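Probable secreted solute-binding lipoprotein (Streptomyces coelicolor, PDB 3I3V) probably binds a solute outside the cell for a membrane transporter, as other bacterial extracellular solute-binding lipoproteins do. Local coordinates at residues Leu77-Asp81 and Asp111-Arg117; Gln236-Glu240 and Lys254-Val259; Gln183-Gln188 and Ser352-Leu356. One frame throughout, in Å; residues are numbered along the deposited sequence.

Contact 1: Leu77-Asp81 and Asp111-Arg117; sequences LAWTD and DDEGRVR
Leu-77 CD1 sits over the centre of the Arg-117 guanidinium, 3.6 Å from Arg-117 CZ, while Asp-111 CB covers the opposite face nearer its rim, so the flat group is sandwiched between aliphatic carbons. Water 1 lies in its plane at the edge, accepting from Arg-117 NH1 at 2.8 Å, and is also hydrogen-bonded to Thr-80 OG1 at 2.6 Å. This water bridges the two segments. The Arg-115 guanidinium carries Thr-80 CG2 on one face, displaced toward the rim and 3.7 Å from Arg-115 NE. Thr-80 thus serves both arginines: its hydroxyl oxygen rests on the CB and CG of Arg-117, its methyl on Arg-115.

At the edge of the Arg-115 group, NH2 donates to Asp-81 OD1 over 2.9 Å with an N-H...O angle of 169°. The acceptor lies in the guanidinium plane and uses its anti lone pair, although the carboxylate is turned 75° from that plane. Arg-115 NE meets the syn lone pair of Asp-111 OD2 at 3.0 Å, slightly out of plane, and NH2 makes a further weak bond to Glu-113 OE1. Asp-111 CG stands between its backbone N and carbonyl carbon (chi1 64°), which lets OD1 take the backbone N of Arg-115 while OD2 takes the side chain. With a leucine in place of Arg-115, Asp-81 and Glu-113, whose OD1 and OE1 are 4.3 Å apart, would probably face each other without the cation that offsets their charge.

Four residues, Asp-81, Asp-111, Glu-113 and Arg-115, therefore form a surface salt-bridge network, joining the short helix 79-82 to the type I beta turn Asp-111 to Gly-114 and the residue after it, ahead of strand 122-131.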
loop_
_atom_site.group_PDB
_atom_site.type_symbol
_atom_site.label_atom_id
_atom_site.label_comp_id
_atom_site.label_asym_id
_atom_site.label_seq_id
_atom_site.Cartn_x
_atom_site.Cartn_y
_atom_site.Cartn_z
ATOM N N LEU C 77 -34.455 -13.984 45.643
ATOM C CA LEU C 77 -33.805 -15.232 45.280
ATOM C C LEU C 77 -34.774 -16.075 44.436
ATOM O O LEU C 77 -34.366 -17.002 43.736
ATOM C CB LEU C 77 -33.438 -15.974 46.563
ATOM C CG LEU C 77 -32.096 -16.667 46.798
ATOM C CD1 LEU C 77 -31.001 -16.088 45.943
ATOM C CD2 LEU C 77 -31.763 -16.524 48.280
ATOM N N ALA C 78 -36.055 -15.730 44.503
ATOM C CA ALA C 78 -37.101 -16.449 43.780
ATOM C C ALA C 78 -37.557 -15.775 42.491
ATOM O O ALA C 78 -38.367 -16.338 41.763
ATOM C CB ALA C 78 -38.315 -16.649 44.690
ATOM N N TRP C 79 -37.046 -14.585 42.205
ATOM C CA TRP C 79 -37.452 -13.854 41.005
ATOM C C TRP C 79 -37.044 -14.473 39.679
ATOM O O TRP C 79 -37.817 -14.463 38.730
ATOM C CB TRP C 79 -36.915 -12.417 41.044
ATOM C CG TRP C 79 -37.633 -11.514 42.004
ATOM C CD1 TRP C 79 -38.744 -11.817 42.747
ATOM C CD2 TRP C 79 -37.340 -10.136 42.264
ATOM N NE1 TRP C 79 -39.161 -10.712 43.444
ATOM C CE2 TRP C 79 -38.318 -9.666 43.168
ATOM C CE3 TRP C 79 -36.346 -9.252 41.822
ATOM C CZ2 TRP C 79 -38.331 -8.346 43.639
ATOM C CZ3 TRP C 79 -36.362 -7.940 42.292
ATOM C CH2 TRP C 79 -37.347 -7.503 43.190
ATOM N N THR C 80 -35.826 -14.993 39.611
ATOM C CA THR C 80 -35.317 -15.555 38.372
ATOM C C THR C 80 -36.078 -16.777 37.876
ATOM O O THR C 80 -36.474 -16.830 36.718
ATOM C CB THR C 80 -33.820 -15.920 38.493
ATOM O OG1 THR C 80 -33.090 -14.781 38.959
ATOM C CG2 THR C 80 -33.257 -16.324 37.142
ATOM N N ASP C 81 -36.304 -17.752 38.744
ATOM C CA ASP C 81 -37.001 -18.949 38.308
ATOM C C ASP C 81 -38.441 -18.707 37.859
ATOM O O ASP C 81 -38.876 -19.295 36.872
ATOM C CB ASP C 81 -36.966 -20.017 39.395
ATOM C CG ASP C 81 -37.306 -21.390 38.857
ATOM O OD1 ASP C 81 -36.582 -21.855 37.951
ATOM O OD2 ASP C 81 -38.288 -21.999 39.336
ATOM N N ASP C 111 -27.253 -18.825 39.352
ATOM C CA ASP C 111 -28.003 -19.908 39.988
ATOM C C ASP C 111 -27.602 -21.273 39.435
ATOM O O ASP C 111 -26.626 -21.384 38.693
ATOM C CB ASP C 111 -29.519 -19.709 39.812
ATOM C CG ASP C 111 -29.964 -19.773 38.353
ATOM O OD1 ASP C 111 -29.248 -20.382 37.528
ATOM O OD2 ASP C 111 -31.042 -19.224 38.032
ATOM N N ASP C 112 -28.366 -22.302 39.799
ATOM C CA ASP C 112 -28.107 -23.673 39.359
ATOM C C ASP C 112 -28.211 -23.877 37.851
ATOM O O ASP C 112 -27.478 -24.690 37.288
ATOM C CB ASP C 112 -29.067 -24.647 40.047
ATOM C CG ASP C 112 -28.839 -24.737 41.538
ATOM O OD1 ASP C 112 -27.811 -24.205 42.010
ATOM O OD2 ASP C 112 -29.679 -25.346 42.239
ATOM N N GLU C 113 -29.120 -23.155 37.201
ATOM C CA GLU C 113 -29.305 -23.280 35.755
ATOM C C GLU C 113 -28.315 -22.456 34.939
ATOM O O GLU C 113 -28.467 -22.325 33.721
ATOM C CB GLU C 113 -30.728 -22.873 35.351
ATOM C CG GLU C 113 -31.819 -23.839 35.770
ATOM C CD GLU C 113 -32.058 -23.818 37.258
ATOM O OE1 GLU C 113 -32.333 -22.720 37.790
ATOM O OE2 GLU C 113 -31.970 -24.892 37.893
ATOM N N GLY C 114 -27.307 -21.899 35.602
ATOM C CA GLY C 114 -26.331 -21.094 34.889
ATOM C C GLY C 114 -26.911 -19.755 34.479
ATOM O O GLY C 114 -26.423 -19.104 33.554
ATOM N N ARG C 115 -27.974 -19.342 35.161
ATOM C CA ARG C 115 -28.608 -18.061 34.874
ATOM C C ARG C 115 -28.035 -17.003 35.810
ATOM O O ARG C 115 -27.797 -17.274 36.985
ATOM C CB ARG C 115 -30.123 -18.153 35.078
ATOM C CG ARG C 115 -30.865 -18.893 33.971
ATOM C CD ARG C 115 -32.369 -18.950 34.231
ATOM N NE ARG C 115 -32.682 -19.618 35.495
ATOM C CZ ARG C 115 -33.873 -20.125 35.789
ATOM N NH1 ARG C 115 -34.865 -20.046 34.910
ATOM N NH2 ARG C 115 -34.072 -20.708 36.958
ATOM N N VAL C 116 -27.791 -15.805 35.287
ATOM C CA VAL C 116 -27.273 -14.725 36.117
ATOM C C VAL C 116 -28.457 -13.869 36.554
ATOM O O VAL C 116 -29.092 -13.205 35.735
ATOM C CB VAL C 116 -26.264 -13.865 35.355
ATOM C CG1 VAL C 116 -25.701 -12.784 36.282
ATOM C CG2 VAL C 116 -25.138 -14.750 34.828
ATOM N N ARG C 117 -28.756 -13.900 37.847
ATOM C CA ARG C 117 -29.889 -13.161 38.387
ATOM C C ARG C 117 -29.841 -11.667 38.103
ATOM O O ARG C 117 -30.851 -11.066 37.721
ATOM C CB ARG C 117 -29.983 -13.381 39.892
ATOM C CG ARG C 117 -29.931 -14.832 40.310
ATOM C CD ARG C 117 -29.852 -14.923 41.815
ATOM N NE ARG C 117 -29.456 -16.248 42.272
ATOM C CZ ARG C 117 -30.300 -17.233 42.558
ATOM N NH1 ARG C 117 -31.608 -17.048 42.433
ATOM N NH2 ARG C 117 -29.831 -18.400 42.986
HETATM O O HOH W 1 -33.406 -15.060 41.481
#

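Contact 2: Gln236-Glu240 and Lys254-Val259; sequences QFNTE and KVPEKV
Asn-238 presents a face of its carboxamide to CD of the Pro-256 ring. Pro-256 CD is 3.3 Å from Asn-238 CG and nearly equidistant from OD1 and ND2, which places it above the amide plane. The two side chains cross at about a right angle. Asn-238 CG is anti to its own carbonyl carbon (chi1 -72°), a setting that swings the amide across to the proline. Besides the proline, Asn-238 OD1 comes within 4.0 Å of Val-255 CA.

Val-259 fills the other half of the contact. Its CG2 methyl approaches the backbone oxygen Asn-238 O to 3.4 Å, and its CG1 methyl lies 3.9 Å from Glu-240 CG, the two side chains arriving from opposite directions. The same CG1 is 4.2 Å from Phe-237 CE1. Val-255 CG1 reaches that same ring carbon, also at 4.2 Å, but at the ring edge and near its plane. One aromatic corner thus meets a methyl from each valine, and the Phe-237 side chain also touches Gln-245 on strand 242-246.

Both segments are helix ends. Glu-240 has positive phi (62°) and closes helix 230-238 with a Schellman motif, one of whose bonds runs from Glu-240 N to Phe-237 O at 3.0 Å. Pro-256 is the N-cap residue of helix 257-261.

No hydrogen bond spans the two segments. Glu-240 instead sends OE2 to His-262 NE2, just past helix 257-261, so its CG packs on Val-259 while its charged end is held by a different residue. The cohesion between these helix ends consequently rests on van der Waals contact between carbon-rich surfaces, with an amide face and a carbonyl oxygen serving as packing surfaces.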
loop_
_atom_site.group_PDB
_atom_site.type_symbol
_atom_site.label_atom_id
_atom_site.label_comp_id
_atom_site.label_asym_id
_atom_site.label_seq_id
_atom_site.Cartn_x
_atom_site.Cartn_y
_atom_site.Cartn_z
ATOM N N GLN C 236 -17.192 0.808 72.228
ATOM C CA GLN C 236 -15.972 0.324 72.875
ATOM C C GLN C 236 -14.709 0.537 72.056
ATOM O O GLN C 236 -13.666 0.892 72.602
ATOM C CB GLN C 236 -16.103 -1.158 73.235
ATOM C CG GLN C 236 -17.012 -1.409 74.421
ATOM C CD GLN C 236 -17.020 -2.857 74.874
ATOM O OE1 GLN C 236 -17.719 -3.213 75.819
ATOM N NE2 GLN C 236 -16.247 -3.695 74.202
ATOM N N PHE C 237 -14.796 0.326 70.748
ATOM C CA PHE C 237 -13.631 0.512 69.896
ATOM C C PHE C 237 -13.328 1.994 69.624
ATOM O O PHE C 237 -12.167 2.398 69.622
ATOM C CB PHE C 237 -13.813 -0.242 68.578
ATOM C CG PHE C 237 -12.570 -0.288 67.735
ATOM C CD1 PHE C 237 -12.243 0.765 66.884
ATOM C CD2 PHE C 237 -11.710 -1.376 67.810
ATOM C CE1 PHE C 237 -11.079 0.731 66.120
ATOM C CE2 PHE C 237 -10.548 -1.420 67.056
ATOM C CZ PHE C 237 -10.230 -0.362 66.205
ATOM N N ASN C 238 -14.371 2.796 69.409
ATOM C CA ASN C 238 -14.200 4.224 69.126
ATOM C C ASN C 238 -13.633 5.044 70.271
ATOM O O ASN C 238 -12.916 6.008 70.039
ATOM C CB ASN C 238 -15.519 4.830 68.654
ATOM C CG ASN C 238 -15.870 4.390 67.261
ATOM O OD1 ASN C 238 -15.124 3.624 66.645
ATOM N ND2 ASN C 238 -17.000 4.865 66.744
ATOM N N THR C 239 -13.963 4.669 71.500
ATOM C CA THR C 239 -13.445 5.367 72.672
ATOM C C THR C 239 -12.159 4.660 73.107
ATOM O O THR C 239 -11.545 5.005 74.118
ATOM C CB THR C 239 -14.449 5.346 73.845
ATOM O OG1 THR C 239 -14.740 3.989 74.204
ATOM C CG2 THR C 239 -15.738 6.064 73.456
ATOM N N GLU C 240 -11.770 3.656 72.329
ATOM C CA GLU C 240 -10.564 2.899 72.592
ATOM C C GLU C 240 -10.561 2.163 73.925
ATOM O O GLU C 240 -9.584 2.224 74.674
ATOM C CB GLU C 240 -9.338 3.812 72.500
ATOM C CG GLU C 240 -9.111 4.399 71.119
ATOM C CD GLU C 240 -7.873 5.270 71.049
ATOM O OE1 GLU C 240 -7.805 6.262 71.799
ATOM O OE2 GLU C 240 -6.967 4.966 70.246
ATOM N N LYS C 254 -16.671 4.783 59.792
ATOM C CA LYS C 254 -17.148 5.741 60.786
ATOM C C LYS C 254 -16.276 5.797 62.034
ATOM O O LYS C 254 -16.662 6.409 63.031
ATOM C CB LYS C 254 -18.593 5.418 61.201
ATOM C CG LYS C 254 -19.631 5.408 60.057
ATOM C CD LYS C 254 -21.024 5.086 60.605
ATOM C CE LYS C 254 -22.010 4.615 59.529
ATOM N NZ LYS C 254 -22.447 5.695 58.607
ATOM N N VAL C 255 -15.110 5.154 61.982
ATOM C CA VAL C 255 -14.178 5.150 63.110
ATOM C C VAL C 255 -13.527 6.530 63.203
ATOM O O VAL C 255 -12.922 7.003 62.240
ATOM C CB VAL C 255 -13.058 4.078 62.923
ATOM C CG1 VAL C 255 -12.008 4.218 64.008
ATOM C CG2 VAL C 255 -13.651 2.677 62.973
ATOM N N PRO C 256 -13.657 7.200 64.361
ATOM C CA PRO C 256 -13.077 8.528 64.571
ATOM C C PRO C 256 -11.656 8.616 64.033
ATOM O O PRO C 256 -10.776 7.865 64.445
ATOM C CB PRO C 256 -13.148 8.687 66.078
ATOM C CG PRO C 256 -14.452 8.030 66.386
ATOM C CD PRO C 256 -14.382 6.761 65.566
ATOM N N GLU C 257 -11.448 9.543 63.105
ATOM C CA GLU C 257 -10.153 9.750 62.465
ATOM C C GLU C 257 -8.935 9.708 63.396
ATOM O O GLU C 257 -7.875 9.201 63.013
ATOM C CB GLU C 257 -10.185 11.065 61.685
ATOM C CG GLU C 257 -9.065 12.033 62.002
ATOM C CD GLU C 257 -8.999 13.157 60.995
ATOM O OE1 GLU C 257 -9.968 13.943 60.903
ATOM O OE2 GLU C 257 -7.977 13.247 60.286
ATOM N N LYS C 258 -9.075 10.249 64.603
ATOM C CA LYS C 258 -7.973 10.232 65.562
ATOM C C LYS C 258 -7.604 8.775 65.856
ATOM O O LYS C 258 -6.428 8.411 65.881
ATOM C CB LYS C 258 -8.388 10.930 66.860
ATOM C CG LYS C 258 -8.762 12.389 66.684
ATOM C CD LYS C 258 -7.536 13.257 66.428
ATOM C CE LYS C 258 -6.694 13.442 67.692
ATOM N NZ LYS C 258 -6.194 12.154 68.260
ATOM N N VAL C 259 -8.629 7.952 66.073
ATOM C CA VAL C 259 -8.457 6.532 66.359
ATOM C C VAL C 259 -8.014 5.771 65.113
ATOM O O VAL C 259 -7.114 4.936 65.179
ATOM C CB VAL C 259 -9.776 5.905 66.852
ATOM C CG1 VAL C 259 -9.555 4.442 67.208
ATOM C CG2 VAL C 259 -10.311 6.682 68.040
#

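Contact 3: Gln183-Gln188 and Ser352-Leu356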
loop_
_atom_site.group_PDB
_atom_site.type_symbol
_atom_site.label_atom_id
_atom_site.label_comp_id
_atom_site.label_asym_id
_atom_site.label_seq_id
_atom_site.Cartn_x
_atom_site.Cartn_y
_atom_site.Cartn_z
ATOM N N GLN C 183 -15.707 -20.917 60.447
ATOM C CA GLN C 183 -15.261 -21.171 59.081
ATOM C C GLN C 183 -13.755 -21.285 58.949
ATOM O O GLN C 183 -13.230 -21.338 57.839
ATOM C CB GLN C 183 -15.776 -20.087 58.131
ATOM C CG GLN C 183 -17.210 -20.305 57.672
ATOM C CD GLN C 183 -17.725 -19.151 56.838
ATOM O OE1 GLN C 183 -18.291 -18.196 57.366
ATOM N NE2 GLN C 183 -17.516 -19.227 55.526
ATOM N N THR C 184 -13.053 -21.313 60.074
ATOM C CA THR C 184 -11.607 -21.452 60.021
ATOM C C THR C 184 -11.297 -22.817 59.401
ATOM O O THR C 184 -10.270 -22.994 58.750
ATOM C CB THR C 184 -10.986 -21.388 61.432
ATOM O OG1 THR C 184 -11.283 -20.117 62.031
ATOM C CG2 THR C 184 -9.464 -21.572 61.357
ATOM N N PHE C 185 -12.213 -23.766 59.596
ATOM C CA PHE C 185 -12.068 -25.132 59.094
ATOM C C PHE C 185 -13.148 -25.532 58.088
ATOM O O PHE C 185 -13.558 -26.689 58.039
ATOM C CB PHE C 185 -12.106 -26.115 60.266
ATOM C CG PHE C 185 -11.021 -25.893 61.287
ATOM C CD1 PHE C 185 -9.709 -26.293 61.034
ATOM C CD2 PHE C 185 -11.313 -25.297 62.509
ATOM C CE1 PHE C 185 -8.707 -26.101 61.987
ATOM C CE2 PHE C 185 -10.320 -25.099 63.464
ATOM C CZ PHE C 185 -9.014 -25.503 63.204
ATOM N N LEU C 186 -13.604 -24.583 57.282
ATOM C CA LEU C 186 -14.639 -24.862 56.295
ATOM C C LEU C 186 -14.385 -24.105 54.997
ATOM O O LEU C 186 -14.163 -22.893 55.011
ATOM C CB LEU C 186 -16.014 -24.468 56.852
ATOM C CG LEU C 186 -16.633 -25.326 57.962
ATOM C CD1 LEU C 186 -17.783 -24.595 58.617
ATOM C CD2 LEU C 186 -17.110 -26.626 57.374
ATOM N N SER C 187 -14.407 -24.818 53.873
ATOM C CA SER C 187 -14.202 -24.174 52.585
ATOM C C SER C 187 -15.501 -23.463 52.242
ATOM O O SER C 187 -16.500 -23.614 52.940
ATOM C CB SER C 187 -13.887 -25.204 51.507
ATOM O OG SER C 187 -14.987 -26.073 51.311
ATOM N N GLN C 188 -15.494 -22.697 51.162
ATOM C CA GLN C 188 -16.688 -21.970 50.753
ATOM C C GLN C 188 -17.900 -22.898 50.606
ATOM O O GLN C 188 -18.978 -22.622 51.132
ATOM C CB GLN C 188 -16.427 -21.247 49.430
ATOM C CG GLN C 188 -16.957 -19.825 49.401
ATOM C CD GLN C 188 -16.069 -18.861 50.164
ATOM O OE1 GLN C 188 -15.508 -19.206 51.206
ATOM N NE2 GLN C 188 -15.944 -17.642 49.653
ATOM N N SER C 352 -7.482 -14.469 53.695
ATOM C CA SER C 352 -8.374 -15.395 52.997
ATOM C C SER C 352 -9.859 -15.073 53.153
ATOM O O SER C 352 -10.323 -14.718 54.236
ATOM C CB SER C 352 -8.121 -16.827 53.472
ATOM O OG SER C 352 -6.797 -17.230 53.171
ATOM N N GLN C 353 -10.599 -15.218 52.057
ATOM C CA GLN C 353 -12.033 -14.944 52.042
ATOM C C GLN C 353 -12.860 -16.062 52.636
ATOM O O GLN C 353 -12.639 -17.231 52.320
ATOM C CB GLN C 353 -12.552 -14.772 50.611
ATOM C CG GLN C 353 -12.076 -13.585 49.824
ATOM C CD GLN C 353 -12.718 -13.556 48.449
ATOM O OE1 GLN C 353 -13.947 -13.571 48.324
ATOM N NE2 GLN C 353 -11.892 -13.517 47.410
ATOM N N VAL C 354 -13.817 -15.702 53.486
ATOM C CA VAL C 354 -14.744 -16.683 54.032
ATOM C C VAL C 354 -16.127 -16.162 53.662
ATOM O O VAL C 354 -16.275 -15.021 53.225
ATOM C CB VAL C 354 -14.612 -16.876 55.555
ATOM C CG1 VAL C 354 -13.253 -17.474 55.864
ATOM C CG2 VAL C 354 -14.823 -15.562 56.286
ATOM N N LEU C 355 -17.148 -16.978 53.842
ATOM C CA LEU C 355 -18.463 -16.554 53.424
ATOM C C LEU C 355 -19.393 -15.860 54.420
ATOM O O LEU C 355 -19.257 -15.998 55.642
ATOM C CB LEU C 355 -19.143 -17.760 52.758
ATOM C CG LEU C 355 -20.534 -18.287 53.066
ATOM C CD1 LEU C 355 -20.813 -19.445 52.123
ATOM C CD2 LEU C 355 -20.618 -18.762 54.507
ATOM N N LEU C 356 -20.308 -15.065 53.863
ATOM C CA LEU C 356 -21.325 -14.356 54.629
ATOM C C LEU C 356 -22.555 -15.270 54.552
ATOM O O LEU C 356 -23.162 -15.414 53.499
ATOM C CB LEU C 356 -21.649 -13.004 53.994
ATOM C CG LEU C 356 -22.838 -12.309 54.682
ATOM C CD1 LEU C 356 -22.478 -12.046 56.126
ATOM C CD2 LEU C 356 -23.199 -11.008 53.978
#
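Van der Waals contacts centre on Leu-355, which is flanked by two glutamines. Its CD2 methyl leans on the carboxamide of Gln-183, and the two side chains cross at about a right angle. Its other methyl, CD1, is 3.8 Å from the backbone oxygen Gln-188 O, while Leu-355 CB lies 4.2 Å from Gln-188 CD. Val-354 adds its CB, which also borders the Gln-183 amide. Helix 188-197 extends this surface, with Ala-191 touching both Gln-183 and Leu-355.

Polar proximity is concentrated at the end of Gln-183. Its chain is extended beyond CG (chi2 175°), which carries the amide to the backbone N and O of Leu-355. The amide is probably modelled turned over, so its oxygen and nitrogen cannot be assigned with confidence and no particular bond is claimed. Gln-188 behaves differently: a bend at chi2 (77°) folds its carboxamide back over the strand, where OE1 is 3.7 Å from Gln-353 O and 3.9 Å from Val-354 CA. As modelled, neither of these two oxygens carries a hydrogen to donate, so the approach is a plain contact.

Clearer polar links lead outward. Parallel pairing with strand 280-284 places the backbone of strand 352-354, and a bond from His-276 NE2 to Gln-183 O anchors that of the other segment; Gln-353 OE1 bonds Tyr-285 OH. Ser-187 is the N-cap of helix 188-197: its side chain caps a backbone N beyond Gln-188 and its own N is bonded to Glu-190 OE2, a reciprocal pattern consistent with a capping box.

The contact therefore joins the loop linking helices 172-182 and 188-197 to strand 352-354 and the residues that follow it. Its chemistry is mixed: leucine and valine carbons lie against the buried Gln-183 amide and, more loosely, beside that of Gln-188, and the Gln-183 amide is placed where backbone polar groups could satisfy it.

Contact 3 is buried and closest to the chain's centre, contact 2 is partly buried, and contact 1 is a surface contact. Their chemistry follows this order only in part: charge and water dominate at the surface, whereas contact 2 rests on valine, proline and phenylalanine carbons with one amide face, contact 3 on leucine and valine carbons beside glutamine amides. Strand 352-354 of contact 3 belongs to the sheet of strand 122-131, and contact 2 lies beside another of its strands, 242-246, which Phe-237 touches; contact 1 instead borders strand 289-292 of the other sheet, through Trp-291. Contacts 1 and 2 lie on opposite sides of the chain's centre, and no two contacts touch.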